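Local coordinates for uncharacterized protein (Bacteroides eggerthii, PDB 4GDZ) that is of unknown function but folds into a strongly curved antiparallel beta sheet of the DUF4251 family and binds a magnesium ion, at residues R77-V82 against T98-V103; I125-Q130 against N147-S152. One frame throughout, in Å; residues are numbered along the deposited sequence.

How the interactions relate
Interactions 1 and 2 are two antiparallel hairpin contacts that follow one another along the chain and belong to the same curled sheet. Their centres lie 11 Å apart, and Val-99 carries the meeting: its CG1 lies 3.8 Å from the backbone O of Ile-127 and its CG2 4.2 Å from the Ala-129 CB. Strand 94-100, one side of interaction 1, thus lies over the start of strand 128-135. The magnesium ion belongs to interaction 2, whose segment 147-152 supplies three of the protein atoms bound to it; the side chain of Val-99 stays about 10 Å away from it.

Interaction 1: R77-V82 against T98-V103; sequences RGTVQV and TVDGTV
Strands 77-85 and 94-100 pair here as the arms of an antiparallel hairpin, and the contact reaches the corner at Gly-101 where the chain swings into strand 102-110. Val-80 and Val-99 form one hydrogen-bonded pair, with N-H...O bonds of 2.9 Å both from Val-80 N to Val-99 O and from Val-99 N to Val-80 O. Gly-78 and Gly-101 form the other, again doubly bonded. The valines lie side by side, CG1 of Val-80 being 3.8 Å from CB of Val-99; beta-branched and apolar, they suit the face that meets Ile-122.

The other face is polar. Thr-79 OG1 donates to Asp-100 OD1 over 2.8 Å, arriving from well above the carboxylate plane. Next along, Gln-81 extends beside Thr-98, with CG anti to its backbone N (chi1 -178°), and its NE2 gives a long, fairly straight bond of 3.3 Å to Thr-98 OG1 in the plane of the amide. A water joins that hydroxyl to Val-82 O.

At the corner two glycines face each other. Gly-78 suits its place because CG2 of Val-103, 3.6 Å from Gly-78 N, stands where a beta carbon would collide with it; Gly-101 adopts an extended conformation (phi 177°, psi -134°) well suited to glycine. Arg-77 curls back through bends at chi2 and chi3, placing one face of its guanidinium over Gly-101 O, which sits 3.5 Å above the plane, offset toward the rim, a face contact and not an N-H...O bond. The NH1 end comes obliquely against the Thr-102 methyl.

Beyond Gly-101 the chain leaves its first partner: Thr-102 bonds through its backbone to Gln-123. A hairpin arm that bends at a glycine and passes to the far end of the strand order is characteristic of a meander sheet curling into a barrel-like form.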
loop_
_atom_site.group_PDB
_atom_site.type_symbol
_atom_site.label_atom_id
_atom_site.label_comp_id
_atom_site.label_asym_id
_atom_site.label_seq_id
_atom_site.Cartn_x
_atom_site.Cartn_y
_atom_site.Cartn_z
ATOM N N ARG A 77 -1.217 31.561 3.571
ATOM C CA ARG A 77 -2.536 31.127 3.998
ATOM C C ARG A 77 -2.827 29.747 3.419
ATOM O O ARG A 77 -2.383 29.391 2.322
ATOM C CB ARG A 77 -3.642 32.090 3.525
ATOM C CG ARG A 77 -3.438 33.558 3.886
ATOM C CD ARG A 77 -3.672 33.868 5.349
ATOM N NE ARG A 77 -5.018 33.496 5.801
ATOM C CZ ARG A 77 -5.461 33.645 7.052
ATOM N NH1 ARG A 77 -4.685 34.189 7.991
ATOM N NH2 ARG A 77 -6.693 33.257 7.367
ATOM N N GLY A 78 -3.599 28.978 4.157
ATOM C CA GLY A 78 -3.982 27.673 3.694
ATOM C C GLY A 78 -5.274 27.225 4.309
ATOM O O GLY A 78 -5.729 27.767 5.332
ATOM N N THR A 79 -5.852 26.212 3.668
ATOM C CA THR A 79 -7.091 25.586 4.071
ATOM C C THR A 79 -6.995 24.089 3.781
ATOM O O THR A 79 -6.619 23.668 2.681
ATOM C CB THR A 79 -8.296 26.142 3.260
ATOM O OG1 THR A 79 -8.349 27.557 3.401
ATOM C CG2 THR A 79 -9.631 25.559 3.762
ATOM N N VAL A 80 -7.337 23.307 4.772
ATOM C CA VAL A 80 -7.543 21.878 4.580
ATOM C C VAL A 80 -8.978 21.561 4.941
ATOM O O VAL A 80 -9.494 21.963 5.990
ATOM C CB VAL A 80 -6.541 20.993 5.345
ATOM C CG1 VAL A 80 -6.462 21.347 6.812
ATOM C CG2 VAL A 80 -6.911 19.498 5.176
ATOM N N GLN A 81 -9.638 20.853 4.034
ATOM C CA GLN A 81 -10.959 20.340 4.296
ATOM C C GLN A 81 -10.976 18.858 3.899
ATOM O O GLN A 81 -10.614 18.524 2.785
ATOM C CB GLN A 81 -12.023 21.104 3.513
ATOM C CG GLN A 81 -13.457 20.616 3.815
ATOM C CD GLN A 81 -14.513 21.599 3.372
ATOM O OE1 GLN A 81 -14.783 21.731 2.179
ATOM N NE2 GLN A 81 -15.113 22.309 4.336
ATOM N N VAL A 82 -11.412 18.003 4.817
ATOM C CA VAL A 82 -11.579 16.558 4.581
ATOM C C VAL A 82 -12.944 16.183 5.130
ATOM O O VAL A 82 -13.306 16.604 6.219
ATOM C CB VAL A 82 -10.470 15.721 5.275
ATOM C CG1 VAL A 82 -10.749 14.205 5.121
ATOM C CG2 VAL A 82 -9.093 16.089 4.711
ATOM N N THR A 98 -11.901 20.395 9.171
ATOM C CA THR A 98 -11.665 21.634 8.412
ATOM C C THR A 98 -10.784 22.583 9.226
ATOM O O THR A 98 -11.081 22.897 10.365
ATOM C CB THR A 98 -12.990 22.339 8.020
ATOM O OG1 THR A 98 -13.771 21.447 7.224
ATOM C CG2 THR A 98 -12.757 23.656 7.216
ATOM N N VAL A 99 -9.677 23.017 8.642
ATOM C CA VAL A 99 -8.818 24.024 9.287
ATOM C C VAL A 99 -8.506 25.079 8.243
ATOM O O VAL A 99 -7.958 24.786 7.165
ATOM C CB VAL A 99 -7.487 23.413 9.797
ATOM C CG1 VAL A 99 -6.713 24.460 10.626
ATOM C CG2 VAL A 99 -7.758 22.146 10.612
ATOM N N ASP A 100 -8.815 26.315 8.575
ATOM C CA ASP A 100 -8.559 27.451 7.688
ATOM C C ASP A 100 -7.709 28.440 8.452
ATOM O O ASP A 100 -8.115 28.889 9.522
ATOM C CB ASP A 100 -9.915 28.068 7.303
ATOM C CG ASP A 100 -9.792 29.228 6.309
ATOM O OD1 ASP A 100 -8.777 29.280 5.604
ATOM O OD2 ASP A 100 -10.727 30.054 6.218
ATOM N N GLY A 101 -6.536 28.787 7.930
ATOM C CA GLY A 101 -5.670 29.735 8.610
ATOM C C GLY A 101 -4.335 29.976 7.929
ATOM O O GLY A 101 -4.271 30.210 6.733
ATOM N N THR A 102 -3.273 29.957 8.715
ATOM C CA THR A 102 -1.961 30.344 8.233
ATOM C C THR A 102 -1.083 29.107 8.095
ATOM O O THR A 102 -1.272 28.120 8.803
ATOM C CB THR A 102 -1.289 31.344 9.176
ATOM O OG1 THR A 102 -1.282 30.760 10.470
ATOM C CG2 THR A 102 -2.045 32.717 9.181
ATOM N N VAL A 103 -0.135 29.177 7.166
ATOM C CA VAL A 103 0.769 28.063 6.852
ATOM C C VAL A 103 2.108 28.331 7.488
ATOM O O VAL A 103 2.620 29.425 7.391
ATOM C CB VAL A 103 0.923 27.908 5.326
ATOM C CG1 VAL A 103 2.005 26.900 4.972
ATOM C CG2 VAL A 103 -0.410 27.494 4.708
HETATM O O HOH W 1 -6.697 30.942 5.159
HETATM O O HOH W 2 -14.721 18.872 7.403
#

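Interaction 2: I125-Q130 against N147-S152. With MG (magnesium ion), chain B.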
loop_
_atom_site.group_PDB
_atom_site.type_symbol
_atom_site.label_atom_id
_atom_site.label_comp_id
_atom_site.label_asym_id
_atom_site.label_seq_id
_atom_site.Cartn_x
_atom_site.Cartn_y
_atom_site.Cartn_z
ATOM N N ILE A 125 -7.993 28.793 14.407
ATOM C CA ILE A 125 -8.320 29.297 15.743
ATOM C C ILE A 125 -8.733 28.118 16.627
ATOM O O ILE A 125 -9.805 27.524 16.433
ATOM C CB ILE A 125 -9.408 30.380 15.677
ATOM C CG1 ILE A 125 -8.908 31.544 14.801
ATOM C CG2 ILE A 125 -9.734 30.883 17.088
ATOM C CD1 ILE A 125 -9.950 32.602 14.530
ATOM N N GLY A 126 -7.849 27.769 17.565
ATOM C CA GLY A 126 -8.050 26.656 18.478
ATOM C C GLY A 126 -7.873 25.258 17.883
ATOM O O GLY A 126 -8.206 24.279 18.528
ATOM N N ILE A 127 -7.375 25.165 16.659
ATOM C CA ILE A 127 -7.272 23.892 15.944
ATOM C C ILE A 127 -6.135 24.061 14.936
ATOM O O ILE A 127 -5.967 25.122 14.340
ATOM C CB ILE A 127 -8.619 23.467 15.232
ATOM C CG1 ILE A 127 -8.499 22.063 14.582
ATOM C CG2 ILE A 127 -9.129 24.490 14.196
ATOM C CD1 ILE A 127 -9.818 21.489 14.064
ATOM N N SER A 128 -5.387 22.993 14.704
ATOM C CA SER A 128 -4.353 22.992 13.661
ATOM C C SER A 128 -4.234 21.611 13.073
ATOM O O SER A 128 -4.778 20.644 13.618
ATOM C CB SER A 128 -3.013 23.456 14.243
ATOM O OG SER A 128 -2.567 22.536 15.229
ATOM N N ALA A 129 -3.537 21.508 11.959
ATOM C CA ALA A 129 -3.281 20.198 11.350
ATOM C C ALA A 129 -1.865 20.204 10.801
ATOM O O ALA A 129 -1.446 21.167 10.165
ATOM C CB ALA A 129 -4.274 19.868 10.218
ATOM N N GLN A 130 -1.145 19.115 11.061
ATOM C CA GLN A 130 0.155 18.850 10.446
ATOM C C GLN A 130 -0.018 17.991 9.182
ATOM O O GLN A 130 -0.751 16.999 9.173
ATOM C CB GLN A 130 1.075 18.174 11.446
ATOM C CG GLN A 130 2.476 17.992 10.886
ATOM C CD GLN A 130 3.418 17.623 11.984
ATOM O OE1 GLN A 130 3.277 16.564 12.593
ATOM N NE2 GLN A 130 4.355 18.506 12.271
ATOM N N ASN A 147 -2.909 15.349 10.007
ATOM C CA ASN A 147 -2.886 15.027 11.420
ATOM C C ASN A 147 -3.394 16.199 12.251
ATOM O O ASN A 147 -2.610 17.097 12.580
ATOM C CB ASN A 147 -1.440 14.624 11.822
ATOM C CG ASN A 147 -1.312 14.199 13.275
ATOM O OD1 ASN A 147 -2.281 14.119 14.009
ATOM N ND2 ASN A 147 -0.082 13.943 13.700
ATOM N N PRO A 148 -4.695 16.191 12.628
ATOM C CA PRO A 148 -5.226 17.308 13.429
ATOM C C PRO A 148 -4.669 17.304 14.841
ATOM O O PRO A 148 -4.279 16.268 15.328
ATOM C CB PRO A 148 -6.746 17.024 13.459
ATOM C CG PRO A 148 -6.990 16.208 12.229
ATOM C CD PRO A 148 -5.792 15.306 12.173
ATOM N N ASN A 149 -4.625 18.454 15.500
ATOM C CA ASN A 149 -3.938 18.527 16.791
ATOM C C ASN A 149 -4.707 17.882 17.942
ATOM O O ASN A 149 -4.114 17.622 18.980
ATOM C CB ASN A 149 -3.652 19.982 17.182
ATOM C CG ASN A 149 -4.918 20.709 17.584
ATOM O OD1 ASN A 149 -5.841 20.850 16.790
ATOM N ND2 ASN A 149 -5.012 21.057 18.844
ATOM N N PHE A 150 -6.005 17.624 17.791
ATOM C CA PHE A 150 -6.824 17.245 18.962
ATOM C C PHE A 150 -6.754 15.774 19.360
ATOM O O PHE A 150 -7.141 15.422 20.466
ATOM C CB PHE A 150 -8.291 17.709 18.808
ATOM C CG PHE A 150 -8.940 17.282 17.518
ATOM C CD1 PHE A 150 -9.411 15.980 17.358
ATOM C CD2 PHE A 150 -9.098 18.178 16.475
ATOM C CE1 PHE A 150 -10.020 15.578 16.171
ATOM C CE2 PHE A 150 -9.685 17.778 15.285
ATOM C CZ PHE A 150 -10.131 16.479 15.130
ATOM N N ASN A 151 -6.332 14.898 18.468
ATOM C CA ASN A 151 -6.032 13.536 18.887
ATOM C C ASN A 151 -4.956 12.968 17.982
ATOM O O ASN A 151 -4.525 13.639 17.050
ATOM C CB ASN A 151 -7.306 12.657 18.963
ATOM C CG ASN A 151 -7.985 12.444 17.620
ATOM O OD1 ASN A 151 -7.338 12.216 16.626
ATOM N ND2 ASN A 151 -9.319 12.473 17.615
ATOM N N SER A 152 -4.509 11.749 18.269
ATOM C CA SER A 152 -3.340 11.163 17.605
ATOM C C SER A 152 -3.689 10.524 16.240
ATOM O O SER A 152 -2.792 10.163 15.484
ATOM C CB SER A 152 -2.702 10.110 18.530
ATOM O OG SER A 152 -3.569 8.986 18.530
HETATM MG MG MG B . -4.448 13.846 14.873
HETATM O O HOH W 3 -8.210 21.514 18.486
HETATM O O HOH W 4 1.912 14.353 11.501
#
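This contact forms one wall of a magnesium site: the start of strand 128-135 meets the end of strand 141-148 within an antiparallel hairpin. Gln-130 and Asn-147 make the hydrogen-bonded pair, Gln-130 N reaching Asn-147 O at 2.9 Å and Asn-147 N reaching Gln-130 O at 2.8 Å. Ala-129 faces Pro-148 in the adjoining non-hydrogen-bonded pair. Proline has no N-H to give, which costs no bond to this partner, since N-H groups of such a pair point away from it.

Past Pro-148 the strand yields to a loop, and Asn-149 keeps the ladder going partly with its side chain. Its N donates to Ser-128 O, while its OD1 receives Ser-128 N at 3.0 Å, from far above the carboxamide plane. The torsion chi1 of 72°, which sets CG between the backbone N and the carbonyl carbon, brings OD1 to Ser-128 N. A water links the same OD1 to Gly-126 O. Nearby, Ile-127 CD1 meets the edge of the Phe-150 ring at CE2, 3.9 Å away.

Asn-147 divides its amide between two tasks: OD1 binds the magnesium, and ND2 donates to a water that also bonds Gln-130 OE1, helping to fix which way the amide is turned. Pro-148 O lies 2.5 Å from the magnesium and Asn-151 O 2.2 Å, with Asn-153 O completing the protein ligands. All four are neutral oxygens, three of them backbone carbonyls. Such ligands suit a hard cation; the ion bridges the strand end (Asn-147, Pro-148) and the loop (Asn-151, Asn-153), with no formal charge on these ligands to offset its own.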